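Local structure of ubiquitin domain-containing protein DSK2,putative (Plasmodium falciparum, 6JL3) at residues Ser8-Val11 against Lys15-Thr18; Leu28-Ile33 against Gln45-Lys50. The protein probably acts as a ubiquitin shuttle factor that recognises proteasomal receptors through its ubiquitin-like domain. All coordinates share one frame; numbering follows the deposited sequence.

Contact 1 of 2, residues Ser8-Val11 against Lys15-Thr18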
loop_
_atom_site.group_PDB
_atom_site.type_symbol
_atom_site.label_atom_id
_atom_site.label_comp_id
_atom_site.label_asym_id
_atom_site.label_seq_id
_atom_site.Cartn_x
_atom_site.Cartn_y
_atom_site.Cartn_z
ATOM N N SER A 8 0.168 -7.295 2.433
ATOM C CA SER A 8 -1.102 -7.697 1.859
ATOM C C SER A 8 -2.047 -6.507 1.825
ATOM O O SER A 8 -1.996 -5.627 2.686
ATOM C CB SER A 8 -1.726 -8.820 2.684
ATOM O OG SER A 8 -0.931 -9.985 2.620
ATOM N N PHE A 9 -2.917 -6.497 0.823
ATOM C CA PHE A 9 -3.912 -5.454 0.658
ATOM C C PHE A 9 -5.307 -6.050 0.619
ATOM O O PHE A 9 -5.555 -7.045 -0.077
ATOM C CB PHE A 9 -3.673 -4.674 -0.626
ATOM C CG PHE A 9 -2.518 -3.763 -0.525
ATOM C CD1 PHE A 9 -1.247 -4.224 -0.796
ATOM C CD2 PHE A 9 -2.688 -2.457 -0.101
ATOM C CE1 PHE A 9 -0.172 -3.395 -0.674
ATOM C CE2 PHE A 9 -1.614 -1.620 0.017
ATOM C CZ PHE A 9 -0.353 -2.092 -0.267
ATOM N N LYS A 10 -6.209 -5.431 1.369
ATOM C CA LYS A 10 -7.642 -5.648 1.255
ATOM C C LYS A 10 -8.210 -4.434 0.539
ATOM O O LYS A 10 -8.065 -3.300 1.020
ATOM C CB LYS A 10 -8.264 -5.820 2.632
ATOM C CG LYS A 10 -7.854 -7.126 3.281
ATOM C CD LYS A 10 -8.459 -7.285 4.654
ATOM C CE LYS A 10 -8.296 -8.705 5.181
ATOM N NZ LYS A 10 -9.048 -8.887 6.458
ATOM N N VAL A 11 -8.818 -4.674 -0.621
ATOM C CA VAL A 11 -9.291 -3.626 -1.511
ATOM C C VAL A 11 -10.809 -3.672 -1.570
ATOM O O VAL A 11 -11.407 -4.757 -1.591
ATOM C CB VAL A 11 -8.705 -3.826 -2.925
ATOM C CG1 VAL A 11 -9.028 -2.640 -3.814
ATOM C CG2 VAL A 11 -7.207 -4.087 -2.859
ATOM N N LYS A 15 -11.540 -7.713 -2.853
ATOM C CA LYS A 15 -10.338 -8.065 -3.588
ATOM C C LYS A 15 -9.147 -8.081 -2.639
ATOM O O LYS A 15 -9.068 -7.291 -1.687
ATOM C CB LYS A 15 -10.136 -7.080 -4.737
ATOM C CG LYS A 15 -11.286 -7.167 -5.741
ATOM C CD LYS A 15 -11.108 -6.271 -6.937
ATOM C CE LYS A 15 -11.270 -4.813 -6.553
ATOM N NZ LYS A 15 -11.747 -4.035 -7.723
ATOM N N GLU A 16 -8.224 -9.005 -2.883
ATOM C CA GLU A 16 -7.041 -9.147 -2.051
ATOM C C GLU A 16 -5.837 -9.524 -2.901
ATOM O O GLU A 16 -5.955 -10.338 -3.820
ATOM C CB GLU A 16 -7.243 -10.242 -0.986
ATOM C CG GLU A 16 -8.372 -9.984 -0.001
ATOM C CD GLU A 16 -8.508 -11.080 1.042
ATOM O OE1 GLU A 16 -7.761 -12.077 0.966
ATOM O OE2 GLU A 16 -9.363 -10.940 1.941
ATOM N N PHE A 17 -4.687 -8.938 -2.580
ATOM C CA PHE A 17 -3.425 -9.346 -3.185
ATOM C C PHE A 17 -2.301 -9.063 -2.200
ATOM O O PHE A 17 -2.442 -8.244 -1.290
ATOM C CB PHE A 17 -3.154 -8.665 -4.543
ATOM C CG PHE A 17 -2.921 -7.186 -4.447
ATOM C CD1 PHE A 17 -3.991 -6.306 -4.423
ATOM C CD2 PHE A 17 -1.637 -6.667 -4.373
ATOM C CE1 PHE A 17 -3.788 -4.947 -4.327
ATOM C CE2 PHE A 17 -1.432 -5.306 -4.277
ATOM C CZ PHE A 17 -2.507 -4.442 -4.250
ATOM N N THR A 18 -1.178 -9.753 -2.400
ATOM C CA THR A 18 0.025 -9.566 -1.596
ATOM C C THR A 18 1.185 -9.271 -2.532
ATOM O O THR A 18 1.287 -9.872 -3.604
ATOM C CB THR A 18 0.336 -10.826 -0.765
ATOM O OG1 THR A 18 -0.763 -11.098 0.117
ATOM C CG2 THR A 18 1.617 -10.668 0.046
#

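Contact 2 of 2, residues Leu28-Ile33 against Gln45-Lys50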
loop_
_atom_site.group_PDB
_atom_site.type_symbol
_atom_site.label_atom_id
_atom_site.label_comp_id
_atom_site.label_asym_id
_atom_site.label_seq_id
_atom_site.Cartn_x
_atom_site.Cartn_y
_atom_site.Cartn_z
ATOM N N LEU A 28 3.973 6.708 -2.510
ATOM C CA LEU A 28 3.677 6.843 -3.933
ATOM C C LEU A 28 4.194 5.639 -4.721
ATOM O O LEU A 28 3.493 5.117 -5.600
ATOM C CB LEU A 28 4.253 8.149 -4.476
ATOM C CG LEU A 28 3.924 8.428 -5.947
ATOM C CD1 LEU A 28 2.419 8.478 -6.197
ATOM C CD2 LEU A 28 4.594 9.723 -6.426
ATOM N N ASP A 29 5.414 5.180 -4.421
ATOM C CA ASP A 29 5.926 3.959 -5.041
ATOM C C ASP A 29 4.957 2.801 -4.821
ATOM O O ASP A 29 4.712 1.993 -5.727
ATOM C CB ASP A 29 7.276 3.554 -4.430
ATOM C CG ASP A 29 8.444 4.442 -4.838
ATOM O OD1 ASP A 29 8.439 5.023 -5.935
ATOM O OD2 ASP A 29 9.408 4.528 -4.037
ATOM N N LEU A 30 4.443 2.678 -3.592
ATOM C CA LEU A 30 3.516 1.603 -3.255
ATOM C C LEU A 30 2.202 1.742 -4.011
ATOM O O LEU A 30 1.643 0.738 -4.459
ATOM C CB LEU A 30 3.310 1.582 -1.742
ATOM C CG LEU A 30 2.452 0.449 -1.194
ATOM C CD1 LEU A 30 3.048 -0.901 -1.569
ATOM C CD2 LEU A 30 2.295 0.569 0.314
ATOM N N LYS A 31 1.695 2.967 -4.182
ATOM C CA LYS A 31 0.501 3.168 -4.997
ATOM C C LYS A 31 0.742 2.737 -6.441
ATOM O O LYS A 31 -0.144 2.157 -7.083
ATOM C CB LYS A 31 0.058 4.627 -4.954
ATOM C CG LYS A 31 -0.522 5.070 -3.623
ATOM C CD LYS A 31 -0.963 6.528 -3.661
ATOM C CE LYS A 31 -1.695 6.899 -2.387
ATOM N NZ LYS A 31 -1.995 8.352 -2.328
ATOM N N LYS A 32 1.922 3.033 -6.986
ATOM C CA LYS A 32 2.236 2.599 -8.345
ATOM C C LYS A 32 2.205 1.079 -8.448
ATOM O O LYS A 32 1.708 0.526 -9.439
ATOM C CB LYS A 32 3.579 3.174 -8.796
ATOM C CG LYS A 32 3.520 4.677 -9.023
ATOM C CD LYS A 32 4.894 5.289 -9.193
ATOM C CE LYS A 32 4.766 6.772 -9.497
ATOM N NZ LYS A 32 6.096 7.430 -9.628
ATOM N N ILE A 33 2.715 0.382 -7.428
ATOM C CA ILE A 33 2.609 -1.072 -7.382
ATOM C C ILE A 33 1.143 -1.494 -7.336
ATOM O O ILE A 33 0.710 -2.391 -8.071
ATOM C CB ILE A 33 3.398 -1.625 -6.180
ATOM C CG1 ILE A 33 4.905 -1.435 -6.384
ATOM C CG2 ILE A 33 3.066 -3.098 -5.959
ATOM C CD1 ILE A 33 5.737 -1.715 -5.138
ATOM N N GLN A 45 -6.268 6.444 -5.333
ATOM C CA GLN A 45 -6.012 5.511 -4.253
ATOM C C GLN A 45 -5.800 6.219 -2.928
ATOM O O GLN A 45 -5.104 7.240 -2.850
ATOM C CB GLN A 45 -4.740 4.730 -4.530
ATOM C CG GLN A 45 -4.813 3.753 -5.651
ATOM C CD GLN A 45 -3.506 3.025 -5.852
ATOM O OE1 GLN A 45 -2.707 2.874 -4.923
ATOM N NE2 GLN A 45 -3.266 2.576 -7.075
ATOM N N ARG A 46 -6.341 5.623 -1.870
ATOM C CA ARG A 46 -5.997 6.003 -0.502
ATOM C C ARG A 46 -5.568 4.730 0.214
ATOM O O ARG A 46 -6.338 3.757 0.274
ATOM C CB ARG A 46 -7.195 6.656 0.200
ATOM C CG ARG A 46 -7.744 7.885 -0.521
ATOM C CD ARG A 46 -6.748 9.044 -0.542
ATOM N NE ARG A 46 -7.293 10.224 -1.214
ATOM C CZ ARG A 46 -7.117 10.509 -2.498
ATOM N NH1 ARG A 46 -6.404 9.708 -3.275
ATOM N NH2 ARG A 46 -7.655 11.608 -3.011
ATOM N N ILE A 47 -4.324 4.708 0.699
ATOM C CA ILE A 47 -3.800 3.572 1.448
ATOM C C ILE A 47 -3.983 3.848 2.933
ATOM O O ILE A 47 -3.503 4.871 3.454
ATOM C CB ILE A 47 -2.336 3.280 1.091
ATOM C CG1 ILE A 47 -2.214 2.920 -0.393
ATOM C CG2 ILE A 47 -1.807 2.162 1.987
ATOM C CD1 ILE A 47 -0.797 2.646 -0.866
ATOM N N ILE A 48 -4.686 2.939 3.612
ATOM C CA ILE A 48 -5.058 3.085 5.014
ATOM C C ILE A 48 -4.259 2.069 5.819
ATOM O O ILE A 48 -4.306 0.868 5.538
ATOM C CB ILE A 48 -6.569 2.854 5.229
ATOM C CG1 ILE A 48 -7.404 3.614 4.187
ATOM C CG2 ILE A 48 -6.931 3.159 6.689
ATOM C CD1 ILE A 48 -7.215 5.089 4.150
ATOM N N PHE A 49 -3.551 2.551 6.835
ATOM C CA PHE A 49 -2.671 1.715 7.649
ATOM C C PHE A 49 -2.481 2.416 8.983
ATOM O O PHE A 49 -2.284 3.639 9.022
ATOM C CB PHE A 49 -1.332 1.540 6.928
ATOM C CG PHE A 49 -0.318 0.706 7.669
ATOM C CD1 PHE A 49 -0.541 -0.638 7.943
ATOM C CD2 PHE A 49 0.897 1.257 8.042
ATOM C CE1 PHE A 49 0.418 -1.394 8.605
ATOM C CE2 PHE A 49 1.856 0.510 8.692
ATOM C CZ PHE A 49 1.616 -0.816 8.976
ATOM N N LYS A 50 -2.596 1.654 10.070
ATOM C CA LYS A 50 -2.426 2.205 11.420
ATOM C C LYS A 50 -3.315 3.426 11.651
ATOM O O LYS A 50 -2.918 4.411 12.286
ATOM C CB LYS A 50 -0.954 2.502 11.723
ATOM C CG LYS A 50 -0.118 1.239 11.836
ATOM C CD LYS A 50 1.314 1.561 12.221
ATOM C CE LYS A 50 2.115 0.307 12.526
ATOM N NZ LYS A 50 3.527 0.649 12.881
HETATM O O HOH W 1 -2.853 7.225 0.706
#

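Contact 1 of 2, residues Ser8-Val11 against Lys15-Thr18
The F17 ring overlaps F9 CB rather than the F9 ring; the two rings, planes at 15°, are nearly parallel but displaced, their centroids 5.1 Å apart. F9 CB sits over the F17 face, 4.0 Å from the ring centroid and 24° off the normal, a CH-pi contact offset toward the rim. F17 reaches this place because its CG stands between the backbone N and the carbonyl carbon (chi1 67°), which folds the ring over the adjacent strand. V11 CG2 adds an apolar contact to F17 CE1 at 3.8 Å.

Beneath the rings the backbones run antiparallel, with F9-F17 and V11-K15 as hydrogen-bonded pairs. F9 N to F17 O measures 2.8 Å and the return bond, F17 N to F9 O, 3.3 Å, so the pairing is asymmetric. On the opposite face the OG of S8 and OG1 of T18 share a hydrogen bond of 2.7 Å, across a non-hydrogen-bonded pair. K10 and E16 run side by side there without a salt bridge, K10 NZ and E16 OE2 being 5.0 Å apart. This is the N-terminal beta hairpin of the ubiquitin (beta-grasp) fold.

Contact 2 of 2, residues Leu28-Ile33 against Gln45-Lys50
The Q45 carboxamide meets the flank of K31 with its oxygen and the K31 carbonyl with its nitrogen: OE1 lies 3.3 Å from K31 CB, and NE2 donates to K31 O at 3.2 Å. That bond is bent, 145° at the hydrogen, and its donor is tilted out of the carbonyl plane; NE2 also bonds I40 O, so two backbone oxygens hold the amide. R46 NH1 donates to Q45 O at 2.8 Å in the plane of its guanidinium, but from above the plane of the carbonyl, and NH1 bonds E43 O as well.

The K31 and Q45 side chains run alongside in opposite senses. Extended beyond CG (chi2 -179°), the lysine carries NZ to a weak bond with Q45 O, 3.3 Å away, while its main polar partner is D56, through a salt bridge. A water accepts from I47 N and, weakly, from K31 NZ. The D56 salt bridge probably offsets the charge of K31, whose NZ lies 4.7 Å from R46 NH1. Apolar packing completes the contact, with I47 CD1 3.7 Å from K31 CG and 3.9 Å from L30 CD2. The helix segment 28-33 and the strand segment 45-49 cross at 113°; L30 also touches I21 of strand 15-21, and I47 touches M71 of strand 70-75.

In the fold
Contacts 1 and 2 follow one another along the chain, strand 15-21 leading into helix 27-35, and their centres are 12 Å apart. They meet in the core: F9 CZ of contact 1 packs on L30 CD2 of contact 2 at 3.8 Å, and F9 CE2 comes within 4.3 Å of I47 CG2. Strand 70-75 lies between strands 5-11 and 45-49 in the one mixed sheet, and M71 touches both F9 and I47. Contact 1 is only partly buried, in the hairpin whose strand 15-21 is outermost in the sheet, whereas the centre of contact 2 is about 3 Å from the centre of the chain. Contact 1 joins two strands of the sheet and contact 2 seats the helix against it, as in the beta-grasp fold.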